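Local atomic coordinates of alpha-l-arabinofuranosidase (Gibberella zeae, PDB entry 2W5N), a protein that hydrolyses alpha-L-arabinofuranosidic linkages as a GH93 exo-alpha-L-arabinanase, probably releasing arabinobiose from arabinan chains. Residues A[180-185]-A[197-202]; A[162-167]-A[187-192]; A[114-119]-A[143-148]; A[226-231]-A[274-279]. All blocks are in the same frame, centred on the assembly; numbering follows the deposited sequence.

Contact 1: A[180-185]-A[197-202]. With EDO (1,2-ethanediol), chain B.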
loop_
_atom_site.group_PDB
_atom_site.type_symbol
_atom_site.label_atom_id
_atom_site.label_comp_id
_atom_site.label_asym_id
_atom_site.label_seq_id
_atom_site.Cartn_x
_atom_site.Cartn_y
_atom_site.Cartn_z
ATOM N N SER A 180 -1.895 21.733 3.681
ATOM C CA SER A 180 -3.202 21.183 3.259
ATOM C C SER A 180 -3.299 19.699 3.528
ATOM O O SER A 180 -4.366 19.146 3.699
ATOM C CB SER A 180 -3.528 21.456 1.794
ATOM O OG SER A 180 -2.658 20.742 0.918
ATOM N N GLN A 181 -2.139 19.079 3.556
ATOM C CA GLN A 181 -2.013 17.635 3.879
ATOM C C GLN A 181 -0.644 17.324 4.450
ATOM O O GLN A 181 0.369 17.867 3.983
ATOM C CB GLN A 181 -2.248 16.757 2.634
ATOM C CG GLN A 181 -2.281 15.264 2.933
ATOM C CD GLN A 181 -2.826 14.398 1.782
ATOM O OE1 GLN A 181 -4.024 14.232 1.660
ATOM N NE2 GLN A 181 -1.939 13.816 0.975
ATOM N N LYS A 182 -0.643 16.488 5.480
ATOM C CA LYS A 182 0.570 15.997 6.130
ATOM C C LYS A 182 0.538 14.488 6.197
ATOM O O LYS A 182 -0.514 13.906 6.165
ATOM C CB LYS A 182 0.709 16.559 7.556
ATOM C CG LYS A 182 0.726 18.069 7.621
ATOM C CD LYS A 182 1.177 18.466 8.980
ATOM C CE LYS A 182 0.017 18.376 9.923
ATOM N NZ LYS A 182 0.441 18.751 11.337
ATOM N N LEU A 183 1.719 13.901 6.301
ATOM C CA LEU A 183 1.873 12.475 6.579
ATOM C C LEU A 183 2.031 12.333 8.081
ATOM O O LEU A 183 2.804 13.050 8.720
ATOM C CB LEU A 183 3.076 11.901 5.811
ATOM C CG LEU A 183 2.837 11.599 4.324
ATOM C CD1 LEU A 183 4.198 11.400 3.569
ATOM C CD2 LEU A 183 1.929 10.363 4.127
ATOM N N VAL A 184 1.260 11.436 8.637
ATOM C CA VAL A 184 1.141 11.294 10.085
ATOM C C VAL A 184 0.975 9.862 10.515
ATOM O O VAL A 184 0.727 8.977 9.718
ATOM C CB VAL A 184 -0.042 12.075 10.611
ATOM C CG1 VAL A 184 -0.027 13.496 10.028
ATOM C CG2 VAL A 184 -1.391 11.338 10.337
ATOM N N HIS A 185 1.139 9.637 11.790
ATOM C CA HIS A 185 0.852 8.291 12.330
ATOM C C HIS A 185 0.308 8.338 13.728
ATOM O O HIS A 185 0.383 9.346 14.435
ATOM C CB HIS A 185 2.100 7.398 12.286
ATOM C CG HIS A 185 3.071 7.650 13.394
ATOM N ND1 HIS A 185 4.235 8.355 13.220
ATOM C CD2 HIS A 185 3.061 7.249 14.686
ATOM C CE1 HIS A 185 4.905 8.390 14.369
ATOM N NE2 HIS A 185 4.206 7.719 15.275
ATOM N N VAL A 197 -1.940 11.916 17.342
ATOM C CA VAL A 197 -1.362 11.915 15.998
ATOM C C VAL A 197 0.024 12.551 15.987
ATOM O O VAL A 197 0.258 13.622 16.558
ATOM C CB VAL A 197 -2.290 12.659 14.986
ATOM C CG1 VAL A 197 -1.629 12.715 13.630
ATOM C CG2 VAL A 197 -3.647 11.978 14.938
ATOM N N VAL A 198 0.962 11.864 15.349
ATOM C CA VAL A 198 2.337 12.361 15.208
ATOM C C VAL A 198 2.677 12.606 13.759
ATOM O O VAL A 198 2.431 11.758 12.891
ATOM C CB VAL A 198 3.384 11.345 15.807
ATOM C CG1 VAL A 198 4.814 11.844 15.604
ATOM C CG2 VAL A 198 3.104 11.056 17.256
ATOM N N ASP A 199 3.253 13.766 13.489
ATOM C CA ASP A 199 3.678 14.123 12.134
ATOM C C ASP A 199 4.910 13.342 11.678
ATOM O O ASP A 199 5.915 13.269 12.360
ATOM C CB ASP A 199 3.982 15.617 11.995
ATOM C CG ASP A 199 2.725 16.462 12.013
ATOM O OD1 ASP A 199 1.631 15.915 11.864
ATOM O OD2 ASP A 199 2.845 17.682 12.189
ATOM N N ASP A 200 4.820 12.806 10.467
ATOM C CA ASP A 200 5.918 12.052 9.848
ATOM C C ASP A 200 6.659 12.857 8.781
ATOM O O ASP A 200 7.878 12.725 8.565
ATOM C CB ASP A 200 5.373 10.748 9.205
ATOM C CG ASP A 200 4.787 9.800 10.229
ATOM O OD1 ASP A 200 5.362 9.698 11.358
ATOM O OD2 ASP A 200 3.762 9.132 9.911
ATOM N N THR A 201 5.888 13.642 8.053
ATOM C CA THR A 201 6.409 14.420 6.941
ATOM C C THR A 201 5.458 15.540 6.553
ATOM O O THR A 201 4.237 15.353 6.448
ATOM C CB THR A 201 6.696 13.533 5.676
ATOM O OG1 THR A 201 7.959 12.851 5.824
ATOM C CG2 THR A 201 6.789 14.413 4.441
ATOM N N LYS A 202 6.041 16.710 6.379
ATOM C CA LYS A 202 5.268 17.917 6.014
ATOM C C LYS A 202 6.155 18.916 5.285
ATOM O O LYS A 202 7.380 18.979 5.511
ATOM C CB LYS A 202 4.632 18.539 7.258
ATOM C CG LYS A 202 5.660 19.090 8.219
ATOM C CD LYS A 202 5.005 19.800 9.373
ATOM C CE LYS A 202 6.075 20.345 10.369
ATOM N NZ LYS A 202 5.462 20.845 11.647
HETATM C C1 EDO B . -0.843 16.158 14.167
HETATM O O1 EDO B . -0.733 16.517 12.787
HETATM C C2 EDO B . -0.117 17.151 15.049
HETATM O O2 EDO B . -0.970 18.299 15.075
#
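His185 and Asp200 meet in a nearly flat, edge-on pair: the ring and carboxylate planes lie only 10° apart, and His185 ND1 donates a hydrogen bond to the syn lone pair of Asp200 OD1 at 2.6 Å. The bond is fairly straight (160° at the hydrogen) and sets the ring's rotation about chi2. One face of that ring receives a CH-pi contact from Val198, whose CB stands 3.9 Å from the centroid. A branched residue suits this place, since its CB and CG1 spread over the CE1 side of the imidazole.

At the other end Lys182 reaches Asp199. Its chain bends at chi3 (-81°), bringing NZ to the syn side of Asp199 OD2 at 2.8 Å, with a weak bond to OD1. The ammonium also donates to a 1,2-ethanediol, whose O1 in turn donates a hydrogen bond to Asp199 OD1 at 2.6 Å; Asp175 is a second salt-bridge partner of the ammonium and also binds the diol.

The two strands form the outer hairpin of a four-stranded blade in this six-bladed beta-propeller. Between Leu183 and Val184 the register slips at a classic beta bulge, where Leu183 O accepts from both Asp200 N (2.7 Å) and Thr201 N (3.2 Å), reached from one face of its carbonyl plane. The extra residue turns Asp200 toward the partner strand, and Tyr169 and Tyr225 pack against its side chain.

Contact 2: A[162-167]-A[187-192]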
loop_
_atom_site.group_PDB
_atom_site.type_symbol
_atom_site.label_atom_id
_atom_site.label_comp_id
_atom_site.label_asym_id
_atom_site.label_seq_id
_atom_site.Cartn_x
_atom_site.Cartn_y
_atom_site.Cartn_z
ATOM N N TYR A 162 6.443 -1.982 15.528
ATOM C CA TYR A 162 7.775 -1.546 16.011
ATOM C C TYR A 162 7.857 -1.837 17.496
ATOM O O TYR A 162 7.194 -1.224 18.279
ATOM C CB TYR A 162 8.060 -0.074 15.731
ATOM C CG TYR A 162 9.404 0.419 16.246
ATOM C CD1 TYR A 162 10.589 -0.092 15.760
ATOM C CD2 TYR A 162 9.472 1.346 17.262
ATOM C CE1 TYR A 162 11.808 0.336 16.253
ATOM C CE2 TYR A 162 10.675 1.794 17.737
ATOM C CZ TYR A 162 11.822 1.301 17.250
ATOM O OH TYR A 162 12.986 1.782 17.770
ATOM N N LYS A 163 8.669 -2.813 17.847
ATOM C CA LYS A 163 8.817 -3.228 19.242
ATOM C C LYS A 163 7.485 -3.643 19.792
ATOM O O LYS A 163 6.826 -4.549 19.241
ATOM C CB LYS A 163 9.438 -2.118 20.083
ATOM C CG LYS A 163 10.915 -1.921 19.818
ATOM C CD LYS A 163 11.474 -0.801 20.686
ATOM C CE LYS A 163 12.813 -0.323 20.191
ATOM N NZ LYS A 163 13.868 -1.347 20.281
ATOM N N GLU A 164 7.063 -2.957 20.844
ATOM C CA GLU A 164 5.769 -3.254 21.477
ATOM C C GLU A 164 4.574 -2.520 20.885
ATOM O O GLU A 164 3.455 -2.665 21.351
ATOM C CB GLU A 164 5.804 -3.027 23.007
ATOM C CG GLU A 164 5.512 -1.589 23.474
ATOM C CD GLU A 164 6.683 -0.628 23.239
ATOM O OE1 GLU A 164 7.631 -1.003 22.511
ATOM O OE2 GLU A 164 6.668 0.493 23.791
ATOM N N LYS A 165 4.838 -1.748 19.851
ATOM C CA LYS A 165 3.826 -0.865 19.260
ATOM C C LYS A 165 3.386 -1.329 17.879
ATOM O O LYS A 165 4.157 -1.915 17.131
ATOM C CB LYS A 165 4.385 0.548 19.117
ATOM C CG LYS A 165 4.391 1.312 20.404
ATOM C CD LYS A 165 4.991 2.683 20.212
ATOM C CE LYS A 165 5.293 3.327 21.563
ATOM N NZ LYS A 165 5.821 4.718 21.419
ATOM N N LEU A 166 2.128 -1.055 17.569
ATOM C CA LEU A 166 1.622 -1.187 16.213
ATOM C C LEU A 166 1.416 0.231 15.720
ATOM O O LEU A 166 0.748 1.022 16.359
ATOM C CB LEU A 166 0.295 -1.942 16.225
ATOM C CG LEU A 166 -0.367 -2.064 14.865
ATOM C CD1 LEU A 166 0.540 -2.907 13.960
ATOM C CD2 LEU A 166 -1.825 -2.673 14.994
ATOM N N ILE A 167 2.038 0.557 14.615
ATOM C CA ILE A 167 1.987 1.905 14.048
ATOM C C ILE A 167 1.125 1.885 12.816
ATOM O O ILE A 167 1.297 1.050 11.953
ATOM C CB ILE A 167 3.403 2.413 13.622
ATOM C CG1 ILE A 167 4.412 2.301 14.778
ATOM C CG2 ILE A 167 3.349 3.862 13.155
ATOM C CD1 ILE A 167 5.833 2.465 14.311
ATOM N N THR A 187 -0.020 5.281 17.095
ATOM C CA THR A 187 0.393 4.001 17.708
ATOM C C THR A 187 -0.646 3.493 18.697
ATOM O O THR A 187 -1.517 4.231 19.218
ATOM C CB THR A 187 1.730 4.128 18.392
ATOM O OG1 THR A 187 1.604 4.899 19.611
ATOM C CG2 THR A 187 2.794 4.810 17.458
ATOM N N THR A 188 -0.543 2.200 18.892
ATOM C CA THR A 188 -1.371 1.439 19.845
ATOM C C THR A 188 -0.588 0.237 20.340
ATOM O O THR A 188 0.338 -0.238 19.677
ATOM C CB THR A 188 -2.730 0.989 19.224
ATOM O OG1 THR A 188 -3.556 0.450 20.248
ATOM C CG2 THR A 188 -2.567 -0.103 18.138
ATOM N N THR A 189 -0.924 -0.198 21.542
ATOM C CA THR A 189 -0.357 -1.445 22.072
ATOM C C THR A 189 -1.431 -2.472 22.291
ATOM O O THR A 189 -1.127 -3.624 22.674
ATOM C CB THR A 189 0.392 -1.192 23.402
ATOM O OG1 THR A 189 -0.535 -0.644 24.358
ATOM C CG2 THR A 189 1.503 -0.189 23.204
ATOM N N ASP A 190 -2.687 -2.062 22.061
ATOM C CA ASP A 190 -3.839 -2.961 22.298
ATOM C C ASP A 190 -4.960 -2.964 21.254
ATOM O O ASP A 190 -5.983 -3.679 21.332
ATOM C CB ASP A 190 -4.413 -2.720 23.690
ATOM C CG ASP A 190 -5.133 -1.413 23.791
ATOM O OD1 ASP A 190 -5.095 -0.601 22.839
ATOM O OD2 ASP A 190 -5.778 -1.228 24.818
ATOM N N LEU A 191 -4.706 -2.174 20.243
ATOM C CA LEU A 191 -5.559 -2.073 19.073
ATOM C C LEU A 191 -6.901 -1.446 19.411
ATOM O O LEU A 191 -7.842 -1.480 18.598
ATOM C CB LEU A 191 -5.762 -3.448 18.397
ATOM C CG LEU A 191 -4.784 -3.749 17.258
ATOM C CD1 LEU A 191 -4.839 -5.259 16.912
ATOM C CD2 LEU A 191 -5.195 -2.858 16.011
ATOM N N LYS A 192 -6.972 -0.863 20.601
ATOM C CA LYS A 192 -8.185 -0.145 21.057
ATOM C C LYS A 192 -8.004 1.343 21.366
ATOM O O LYS A 192 -8.753 2.168 20.883
ATOM C CB LYS A 192 -8.814 -0.828 22.253
ATOM C CG LYS A 192 -9.409 -2.226 21.896
ATOM C CD LYS A 192 -10.592 -2.148 20.901
ATOM C CE LYS A 192 -11.263 -3.525 20.779
ATOM N NZ LYS A 192 -12.621 -3.389 20.135
HETATM O O HOH W 1 2.058 -4.193 23.044
#
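This is an antiparallel strand pairing at one end of a propeller blade, where the two middle strands, 165-172 and 182-188, run out into turns. Leu166 and Thr188 form the hydrogen-bonded pair: Leu166 N donates to Thr188 O at 2.9 Å in an almost perfectly straight bond (178° at the hydrogen), and Thr188 N returns one to Leu166 O at 3.1 Å. Ile167 and Thr187 follow as the non-hydrogen-bonded pair, their side chains alongside each other and pointing the same way, with the methyl CG2 of Thr187 against Ile167 CG1.

Before the pairing, a type II' turn from Tyr162 to Lys165 links the strand to its inner neighbour. The extended chain of Lys165 crosses Thr187 at a slant, bringing CD to 4.0 Å from Thr187 CB, while its ammonium goes on to Gln254. Threonine suits position 188, where the strand ends in a turn: its methyl CG2 packs on Leu166 CB and its hydroxyl serves the backbone. OG1, held anti to the backbone N (chi1 -171°), accepts from Asp190 N and Leu191 N in an ST turn and ST motif, and also bonds Lys193 O. The following Asx turn at Asp190 takes up Lys192 N. A water donates to Glu164 O and, at 3.3 Å, to Thr189 O, bridging the two turns.

The end of Leu191 packs beside Leu106 of the preceding blade, which also touches Leu166; Leu191 CD2 meets Leu166 CD2 at 3.5 Å.

Contact 3: A[114-119]-A[143-148]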
loop_
_atom_site.group_PDB
_atom_site.type_symbol
_atom_site.label_atom_id
_atom_site.label_comp_id
_atom_site.label_asym_id
_atom_site.label_seq_id
_atom_site.Cartn_x
_atom_site.Cartn_y
_atom_site.Cartn_z
ATOM N N SER A 114 -21.513 7.188 0.389
ATOM C CA SER A 114 -21.482 7.217 -1.093
ATOM C C SER A 114 -21.268 8.611 -1.630
ATOM O O SER A 114 -20.571 8.843 -2.624
ATOM C CB SER A 114 -22.794 6.649 -1.659
ATOM O OG SER A 114 -23.000 5.390 -1.099
ATOM N N ASP A 115 -21.780 9.552 -0.868
ATOM C CA ASP A 115 -21.637 10.997 -1.210
ATOM C C ASP A 115 -20.264 11.592 -0.905
ATOM O O ASP A 115 -20.004 12.757 -1.160
ATOM C CB ASP A 115 -22.783 11.813 -0.590
ATOM C CG ASP A 115 -22.549 12.175 0.878
ATOM O OD1 ASP A 115 -21.643 11.608 1.557
ATOM O OD2 ASP A 115 -23.337 13.023 1.354
ATOM N N LEU A 116 -19.387 10.746 -0.408
ATOM C CA LEU A 116 -17.987 11.114 -0.086
ATOM C C LEU A 116 -17.798 12.185 0.930
ATOM O O LEU A 116 -16.747 12.837 0.986
ATOM C CB LEU A 116 -17.245 11.608 -1.349
ATOM C CG LEU A 116 -17.155 10.700 -2.586
ATOM C CD1 LEU A 116 -16.209 11.313 -3.650
ATOM C CD2 LEU A 116 -16.746 9.277 -2.248
ATOM N N SER A 117 -18.808 12.356 1.756
ATOM C CA SER A 117 -18.890 13.501 2.665
ATOM C C SER A 117 -18.019 13.400 3.907
ATOM O O SER A 117 -17.681 14.403 4.517
ATOM C CB SER A 117 -20.347 13.763 3.078
ATOM O OG SER A 117 -20.831 12.714 3.859
ATOM N N GLU A 118 -17.661 12.183 4.252
ATOM C CA GLU A 118 -16.747 11.923 5.376
ATOM C C GLU A 118 -15.779 10.793 5.063
ATOM O O GLU A 118 -15.909 10.052 4.082
ATOM C CB GLU A 118 -17.468 11.595 6.678
ATOM C CG GLU A 118 -18.492 12.638 7.095
ATOM C CD GLU A 118 -19.267 12.261 8.358
ATOM O OE1 GLU A 118 -18.653 12.142 9.428
ATOM O OE2 GLU A 118 -20.494 12.102 8.259
ATOM N N THR A 119 -14.789 10.724 5.929
ATOM C CA THR A 119 -13.703 9.693 5.848
ATOM C C THR A 119 -13.453 9.079 7.205
ATOM O O THR A 119 -13.403 9.754 8.210
ATOM C CB THR A 119 -12.379 10.225 5.244
ATOM O OG1 THR A 119 -12.006 11.497 5.824
ATOM C CG2 THR A 119 -12.491 10.347 3.754
ATOM N N GLY A 143 -12.989 14.526 7.084
ATOM C CA GLY A 143 -14.048 15.114 6.260
ATOM C C GLY A 143 -14.066 14.626 4.828
ATOM O O GLY A 143 -13.764 13.469 4.543
ATOM N N GLU A 144 -14.431 15.539 3.936
ATOM C CA GLU A 144 -14.846 15.184 2.577
ATOM C C GLU A 144 -13.740 14.544 1.749
ATOM O O GLU A 144 -12.648 15.057 1.668
ATOM C CB GLU A 144 -15.390 16.414 1.834
ATOM C CG GLU A 144 -15.841 16.128 0.413
ATOM C CD GLU A 144 -16.618 17.312 -0.196
ATOM O OE1 GLU A 144 -17.461 17.072 -1.106
ATOM O OE2 GLU A 144 -16.388 18.460 0.258
ATOM N N ALA A 145 -14.078 13.417 1.134
ATOM C CA ALA A 145 -13.131 12.575 0.416
ATOM C C ALA A 145 -12.783 13.078 -0.989
ATOM O O ALA A 145 -12.909 12.363 -1.986
ATOM C CB ALA A 145 -13.675 11.115 0.328
ATOM N N LEU A 146 -12.350 14.318 -1.028
ATOM C CA LEU A 146 -11.704 14.884 -2.212
ATOM C C LEU A 146 -10.329 15.446 -1.851
ATOM O O LEU A 146 -10.180 16.094 -0.836
ATOM C CB LEU A 146 -12.570 15.970 -2.858
ATOM C CG LEU A 146 -13.962 15.509 -3.274
ATOM C CD1 LEU A 146 -14.874 16.721 -3.534
ATOM C CD2 LEU A 146 -13.890 14.588 -4.527
ATOM N N PRO A 147 -9.334 15.200 -2.703
ATOM C CA PRO A 147 -7.980 15.678 -2.465
ATOM C C PRO A 147 -7.816 17.156 -2.806
ATOM O O PRO A 147 -6.903 17.542 -3.535
ATOM C CB PRO A 147 -7.148 14.831 -3.424
ATOM C CG PRO A 147 -8.086 14.591 -4.607
ATOM C CD PRO A 147 -9.459 14.487 -3.990
ATOM N N ASN A 148 -8.709 17.963 -2.260
ATOM C CA ASN A 148 -8.657 19.419 -2.473
ATOM C C ASN A 148 -8.158 20.172 -1.253
ATOM O O ASN A 148 -8.478 19.836 -0.120
ATOM C CB ASN A 148 -10.038 19.967 -2.843
ATOM C CG ASN A 148 -10.655 19.259 -4.011
ATOM O OD1 ASN A 148 -9.998 18.547 -4.752
ATOM N ND2 ASN A 148 -11.966 19.417 -4.152
HETATM O O HOH W 2 -19.527 15.361 0.118
#
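The flat groups that join Leu116 to Ala145 and Thr119 to Gly143 are peptides. The carbonyl of Leu116 is met end-on by Ala145 N at 2.7 Å, nearly in line with its C=O bond. That of Gly143 is approached by Thr119 OG1, at 2.9 Å and tilted 20° from the carbonyl plane. Near the Leu116 carbonyl oxygen lie the CA of Glu144 (3.4 Å, a CA-H...O contact) and its CG.

Thr119 makes the second of the two hydrogen bonds between the segments. Its chi1 of 46° sets OG1 between the backbone N and carbonyl carbon, so the hydroxyl donates to Gly143 O and accepts from Val154 N, while the methyl CG2 turns to Ala145 CB at 3.7 Å. Small alanine fits between that methyl and Leu116, whose CB lies 4.0 Å from Ala145 CB; the Leu116 and Leu146 side chains cross at about a right angle, CD1 to CD2 4.1 Å.

The loop 114-119 leads into strand 119-126 of one propeller blade, and 143-148 leaves that blade's outer strand for the innermost strand of the next. Asp115 shapes the first loop by an Asx turn, OD1 accepting from both Ser117 N and Ser117 OG. A water donates to both Asp115 O and Glu144 OE1. Both acceptors are backbone carbonyls, so these bonds depend on the main-chain course, and the Thr119 hydroxyl adds Val154 to the tie.

Contact 4: A[226-231]-A[274-279]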
loop_
_atom_site.group_PDB
_atom_site.type_symbol
_atom_site.label_atom_id
_atom_site.label_comp_id
_atom_site.label_asym_id
_atom_site.label_seq_id
_atom_site.Cartn_x
_atom_site.Cartn_y
_atom_site.Cartn_z
ATOM N N VAL A 226 8.716 5.610 2.423
ATOM C CA VAL A 226 8.483 5.957 1.005
ATOM C C VAL A 226 7.098 6.576 0.844
ATOM O O VAL A 226 6.141 6.201 1.472
ATOM C CB VAL A 226 8.667 4.718 0.082
ATOM C CG1 VAL A 226 8.400 5.067 -1.409
ATOM C CG2 VAL A 226 10.050 4.108 0.298
ATOM N N TYR A 227 7.065 7.607 0.022
ATOM C CA TYR A 227 5.848 8.347 -0.234
ATOM C C TYR A 227 5.948 9.129 -1.509
ATOM O O TYR A 227 7.018 9.216 -2.133
ATOM C CB TYR A 227 5.593 9.294 0.951
ATOM C CG TYR A 227 6.709 10.262 1.215
ATOM C CD1 TYR A 227 6.659 11.558 0.734
ATOM C CD2 TYR A 227 7.818 9.909 1.991
ATOM C CE1 TYR A 227 7.702 12.483 1.023
ATOM C CE2 TYR A 227 8.850 10.805 2.242
ATOM C CZ TYR A 227 8.786 12.103 1.778
ATOM O OH TYR A 227 9.842 12.967 2.053
ATOM N N GLU A 228 4.806 9.656 -1.903
ATOM C CA GLU A 228 4.745 10.596 -3.057
ATOM C C GLU A 228 4.717 12.016 -2.550
ATOM O O GLU A 228 4.048 12.326 -1.615
ATOM C CB GLU A 228 3.552 10.348 -3.991
ATOM C CG GLU A 228 2.203 10.615 -3.376
ATOM C CD GLU A 228 1.053 10.476 -4.358
ATOM O OE1 GLU A 228 1.252 10.014 -5.515
ATOM O OE2 GLU A 228 -0.073 10.852 -3.946
ATOM N N TYR A 229 5.488 12.864 -3.193
ATOM C CA TYR A 229 5.614 14.246 -2.796
ATOM C C TYR A 229 4.858 15.129 -3.786
ATOM O O TYR A 229 5.419 15.694 -4.701
ATOM C CB TYR A 229 7.105 14.623 -2.706
ATOM C CG TYR A 229 7.439 16.090 -2.320
ATOM C CD1 TYR A 229 6.445 17.060 -2.044
ATOM C CD2 TYR A 229 8.770 16.495 -2.232
ATOM C CE1 TYR A 229 6.800 18.391 -1.678
ATOM C CE2 TYR A 229 9.111 17.803 -1.896
ATOM C CZ TYR A 229 8.135 18.741 -1.621
ATOM O OH TYR A 229 8.514 20.045 -1.282
ATOM N N GLY A 230 3.555 15.236 -3.573
ATOM C CA GLY A 230 2.733 16.118 -4.400
ATOM C C GLY A 230 3.234 17.530 -4.211
ATOM O O GLY A 230 3.364 17.991 -3.092
ATOM N N GLY A 231 3.479 18.219 -5.314
ATOM C CA GLY A 231 4.024 19.561 -5.290
ATOM C C GLY A 231 5.541 19.590 -5.192
ATOM O O GLY A 231 6.146 20.612 -4.976
ATOM N N GLY A 274 4.319 9.035 -8.235
ATOM C CA GLY A 274 2.995 8.572 -7.923
ATOM C C GLY A 274 2.906 7.290 -7.154
ATOM O O GLY A 274 3.655 6.354 -7.389
ATOM N N SER A 275 1.993 7.333 -6.204
ATOM C CA SER A 275 1.469 6.168 -5.470
ATOM C C SER A 275 2.445 5.018 -5.310
ATOM O O SER A 275 2.227 3.958 -5.843
ATOM C CB SER A 275 0.220 5.682 -6.183
ATOM O OG SER A 275 0.428 5.427 -7.582
ATOM N N PRO A 276 3.549 5.240 -4.593
ATOM C CA PRO A 276 4.609 4.246 -4.516
ATOM C C PRO A 276 4.334 3.169 -3.505
ATOM O O PRO A 276 3.439 3.276 -2.683
ATOM C CB PRO A 276 5.820 5.100 -4.099
ATOM C CG PRO A 276 5.269 6.227 -3.331
ATOM C CD PRO A 276 3.966 6.531 -4.013
ATOM N N TYR A 277 5.099 2.103 -3.605
ATOM C CA TYR A 277 5.022 0.991 -2.668
ATOM C C TYR A 277 6.394 0.349 -2.493
ATOM O O TYR A 277 7.032 0.032 -3.466
ATOM C CB TYR A 277 4.003 -0.034 -3.175
ATOM C CG TYR A 277 3.563 -0.962 -2.043
ATOM C CD1 TYR A 277 2.398 -0.761 -1.394
ATOM C CD2 TYR A 277 4.369 -2.000 -1.616
ATOM C CE1 TYR A 277 1.987 -1.568 -0.386
ATOM C CE2 TYR A 277 3.954 -2.827 -0.552
ATOM C CZ TYR A 277 2.761 -2.589 0.034
ATOM O OH TYR A 277 2.270 -3.323 1.082
ATOM N N VAL A 278 6.840 0.205 -1.264
ATOM C CA VAL A 278 8.176 -0.370 -0.962
ATOM C C VAL A 278 8.117 -1.647 -0.136
ATOM O O VAL A 278 7.282 -1.787 0.731
ATOM C CB VAL A 278 9.059 0.647 -0.196
ATOM C CG1 VAL A 278 8.557 0.873 1.254
ATOM C CG2 VAL A 278 10.520 0.200 -0.188
ATOM N N VAL A 279 8.989 -2.582 -0.473
ATOM C CA VAL A 279 9.341 -3.686 0.370
ATOM C C VAL A 279 10.862 -3.872 0.404
ATOM O O VAL A 279 11.589 -3.338 -0.419
ATOM C CB VAL A 279 8.725 -5.009 -0.108
ATOM C CG1 VAL A 279 7.195 -4.945 -0.055
ATOM C CG2 VAL A 279 9.270 -5.380 -1.511
#
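Apolar packing comes first: Val226 wedges its two methyls against Pro276 and Val278. CG1, anti to the backbone N (chi1 179°), reaches Pro276 CB at 3.7 Å as the two side chains slide past each other, while CG2 lies 3.6 Å from Val278 CB. The proline ring also meets the main chain, Pro276 CG lying 3.5 Å from Tyr227 C, and sets its CD against Glu228 CB. Compact, branched or cyclic residues suit such a close interface, and Val245 touches both Val226 and Pro276.

The polar link is single. Glu228 extends beyond CG so that OE1 takes the N-H of Ser275 at 2.9 Å in a straight bond (170°), though the donor stands well above the carboxylate plane, 47° out of it. Gly274 CA lies 3.3 Å from Glu228 OE1, and the positive phi of Gly274 favours glycine there. Ser275 OG turns instead to Thr324 N.

In propeller terms, strand 223-230 of one blade faces the start of strand 277-281, the innermost strand of the next. The two segments run antiparallel yet share no backbone bond, so these blades meet here by side-chain packing, with one carboxylate-to-backbone bond holding the Ser275 amide of the entering chain.

How the contacts relate
Contacts 1 and 2 belong to one propeller blade and share strand 182-188, so their segments alternate along the chain; His185 CD2 packs on Ile167 CG2 at 3.7 Å, with centres 18 Å apart. Contact 4 sits between the next two blades and touches contact 1 through Tyr227, whose CG is 3.6 Å from Leu183 CD1. Contact 3, where the linker 143-148 into the blade of contacts 1 and 2 packs on a loop of the preceding blade, comes within about 6 Å of contact 1 (nearest atoms). Contact 4 lies nearest the middle, its centre about 10 Å from that of the chain. The ethanediol at contact 1, probably from the crystallisation liquor, ties none of the four to a substrate.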